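Local coordinates for protein putative amidohydrolase (Unidentified, PDB 3MKV) that probably acts as a zinc-dependent prolidase of the amidohydrolase superfamily, hydrolysing dipeptides that end in proline, at residues A[239-244]-A[264-269]. Numbering follows the deposited sequence.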
ATOM      1  N   ALA A 239     -22.524   9.687  33.893  1.00 53.42           N
ATOM      2  CA  ALA A 239     -22.939   9.362  32.529  1.00 51.57           C
ATOM      3  C   ALA A 239     -22.064   8.270  31.896  1.00 53.15           C
ATOM      4  O   ALA A 239     -22.572   7.319  31.312  1.00 52.07           O
ATOM      5  CB  ALA A 239     -22.921  10.614  31.677  1.00 47.41           C
ATOM      6  N   ALA A 240     -20.746   8.421  32.017  1.00 51.32           N
ATOM      7  CA  ALA A 240     -19.796   7.474  31.438  1.00 51.28           C
ATOM      8  C   ALA A 240     -19.770   6.136  32.185  1.00 50.81           C
ATOM      9  O   ALA A 240     -19.735   5.064  31.581  1.00 48.66           O
ATOM     10  CB  ALA A 240     -18.415   8.093  31.387  1.00 51.29           C
ATOM     11  N   ILE A 241     -19.803   6.200  33.506  1.00 50.37           N
ATOM     12  CA  ILE A 241     -19.920   4.997  34.301  1.00 52.38           C
ATOM     13  C   ILE A 241     -21.197   4.228  33.968  1.00 55.99           C
ATOM     14  O   ILE A 241     -21.171   3.018  33.744  1.00 57.53           O
ATOM     15  CB  ILE A 241     -19.923   5.341  35.777  1.00 53.86           C
ATOM     16  CG1 ILE A 241     -18.579   5.975  36.165  1.00 51.60           C
ATOM     17  CG2 ILE A 241     -20.242   4.100  36.593  1.00 57.67           C
ATOM     18  CD1 ILE A 241     -18.532   6.532  37.583  1.00 48.02           C
ATOM     19  N   ALA A 242     -22.315   4.941  33.921  1.00 56.40           N
ATOM     20  CA  ALA A 242     -23.617   4.324  33.690  1.00 54.90           C
ATOM     21  C   ALA A 242     -23.725   3.590  32.347  1.00 53.47           C
ATOM     22  O   ALA A 242     -24.246   2.473  32.282  1.00 53.20           O
ATOM     23  CB  ALA A 242     -24.732   5.379  33.826  1.00 54.14           C
ATOM     24  N   ARG A 243     -23.249   4.217  31.273  1.00 53.73           N
ATOM     25  CA  ARG A 243     -23.407   3.628  29.937  1.00 55.68           C
ATOM     26  C   ARG A 243     -22.543   2.381  29.785  1.00 54.09           C
ATOM     27  O   ARG A 243     -22.957   1.381  29.185  1.00 54.06           O
ATOM     28  CB  ARG A 243     -23.094   4.647  28.838  1.00 54.23           C
ATOM     29  CG  ARG A 243     -21.787   5.389  29.041  1.00 64.67           C
ATOM     30  CD  ARG A 243     -21.703   6.633  28.158  1.00 67.04           C
ATOM     31  NE  ARG A 243     -21.971   6.329  26.755  1.00 70.93           N
ATOM     32  CZ  ARG A 243     -21.038   6.051  25.844  1.00 65.07           C
ATOM     33  NH1 ARG A 243     -19.746   6.028  26.173  1.00 51.30           N
ATOM     34  NH2 ARG A 243     -21.403   5.795  24.595  1.00 60.35           N
ATOM     35  N   ALA A 244     -21.340   2.461  30.338  1.00 48.60           N
ATOM     36  CA  ALA A 244     -20.416   1.344  30.358  1.00 51.22           C
ATOM     37  C   ALA A 244     -21.049   0.130  31.015  1.00 49.15           C
ATOM     38  O   ALA A 244     -20.983  -0.985  30.499  1.00 55.97           O
ATOM     39  CB  ALA A 244     -19.136   1.742  31.099  1.00 52.69           C
ATOM     40  N   ARG A 264     -25.762   3.241  42.844  1.00 68.60           N
ATOM     41  CA  ARG A 264     -26.848   2.285  42.986  1.00 68.16           C
ATOM     42  C   ARG A 264     -26.911   1.339  41.799  1.00 64.60           C
ATOM     43  O   ARG A 264     -27.033   0.132  41.970  1.00 68.16           O
ATOM     44  CB  ARG A 264     -28.192   3.002  43.171  1.00 71.30           C
ATOM     45  CG  ARG A 264     -28.497   3.397  44.616  1.00 75.79           C
ATOM     46  CD  ARG A 264     -30.006   3.612  44.849  1.00 81.61           C
ATOM     47  NE  ARG A 264     -30.529   4.759  44.105  1.00 80.00           N
ATOM     48  CZ  ARG A 264     -30.250   6.029  44.396  1.00 79.38           C
ATOM     49  NH1 ARG A 264     -29.449   6.324  45.415  1.00 79.62           N
ATOM     50  NH2 ARG A 264     -30.761   7.005  43.660  1.00 77.64           N
ATOM     51  N   LEU A 265     -26.825   1.894  40.597  1.00 66.67           N
ATOM     52  CA  LEU A 265     -26.944   1.115  39.364  1.00 63.45           C
ATOM     53  C   LEU A 265     -25.837   0.073  39.234  1.00 60.54           C
ATOM     54  O   LEU A 265     -26.077  -1.069  38.826  1.00 61.83           O
ATOM     55  CB  LEU A 265     -26.931   2.051  38.158  1.00 64.61           C
ATOM     56  CG  LEU A 265     -27.017   1.383  36.788  1.00 65.43           C
ATOM     57  CD1 LEU A 265     -28.460   1.049  36.436  1.00 60.07           C
ATOM     58  CD2 LEU A 265     -26.398   2.293  35.739  1.00 65.93           C
ATOM     59  N   VAL A 266     -24.618   0.473  39.573  1.00 58.62           N
ATOM     60  CA  VAL A 266     -23.495  -0.468  39.670  1.00 58.20           C
ATOM     61  C   VAL A 266     -23.797  -1.622  40.630  1.00 57.83           C
ATOM     62  O   VAL A 266     -23.642  -2.797  40.279  1.00 58.44           O
ATOM     63  CB  VAL A 266     -22.222   0.245  40.160  1.00 55.11           C
ATOM     64  CG1 VAL A 266     -21.135  -0.762  40.483  1.00 61.20           C
ATOM     65  CG2 VAL A 266     -21.754   1.242  39.125  1.00 57.78           C
ATOM     66  N   ALA A 267     -24.224  -1.278  41.845  1.00 57.66           N
ATOM     67  CA  ALA A 267     -24.567  -2.281  42.856  1.00 59.87           C
ATOM     68  C   ALA A 267     -25.589  -3.264  42.322  1.00 61.65           C
ATOM     69  O   ALA A 267     -25.460  -4.471  42.497  1.00 65.46           O
ATOM     70  CB  ALA A 267     -25.107  -1.608  44.098  1.00 56.69           C
ATOM     71  N   GLU A 268     -26.611  -2.727  41.669  1.00 65.96           N
ATOM     72  CA  GLU A 268     -27.730  -3.517  41.189  1.00 68.32           C
ATOM     73  C   GLU A 268     -27.335  -4.428  40.043  1.00 67.06           C
ATOM     74  O   GLU A 268     -27.931  -5.481  39.856  1.00 66.30           O
ATOM     75  CB  GLU A 268     -28.859  -2.598  40.741  1.00 70.17           C
ATOM     76  CG  GLU A 268     -29.996  -3.325  40.062  1.00 80.74           C
ATOM     77  CD  GLU A 268     -30.661  -2.481  38.993  1.00 85.93           C
ATOM     78  OE1 GLU A 268     -30.526  -1.236  39.055  1.00 83.19           O
ATOM     79  OE2 GLU A 268     -31.308  -3.067  38.094  1.00 84.27           O
ATOM     80  N   HIS A 269     -26.344  -4.014  39.263  1.00 69.22           N
ATOM     81  CA  HIS A 269     -25.880  -4.812  38.130  1.00 65.83           C
ATOM     82  C   HIS A 269     -24.873  -5.871  38.547  1.00 64.39           C
ATOM     83  O   HIS A 269     -24.569  -6.772  37.781  1.00 63.35           O
ATOM     84  CB  HIS A 269     -25.252  -3.917  37.069  1.00 70.69           C
ATOM     85  CG  HIS A 269     -26.219  -3.421  36.044  1.00 69.64           C
ATOM     86  ND1 HIS A 269     -27.071  -2.365  36.277  1.00 71.84           N
ATOM     87  CD2 HIS A 269     -26.461  -3.832  34.777  1.00 71.28           C
ATOM     88  CE1 HIS A 269     -27.801  -2.148  35.197  1.00 75.32           C
ATOM     89  NE2 HIS A 269     -27.448  -3.022  34.272  1.00 69.99           N
TER
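Leu265 reaches over to Ala242 with one methyl, CD2, which lies 4.0 Å from Ala242 CB and equally near Ala242 CA. The methyl thus rests on both CA and CB of the alanine. The leucine CG is anti to the backbone N (chi1 179°), and CD2 extends the chain roughly anti to CA, which carries it to Ala242. The second touch is between Ile241 and Val266. Here the branch methyls meet, Ile241 CG2 to Val266 CG2 at 4.1 Å, and the two side chains cross obliquely. The isoleucine uses the methyl anti to its own N, while the valine uses the one beside its N. Both contacts are apolar, and no hydrogen bond joins the segments.

The segments belong to helices 238-246 and 260-269, which follow strands 232-235 and 251-254. They are successive outer helices of the TIM barrel that forms the amidohydrolase core. The preceding strands carry His234 and His254, ligands of one zinc ion. The Ile241 side chain lies about 12 Å from a zinc and also packs on Ile258.

Near the end of its helix, His269 folds back on the preceding turn. Its ND1 donates to Leu265 O at 3.0 Å, with the oxygen near the ring plane. Leu265 O also accepts from His269 N, and the two donors approach from opposite faces of the carbonyl plane.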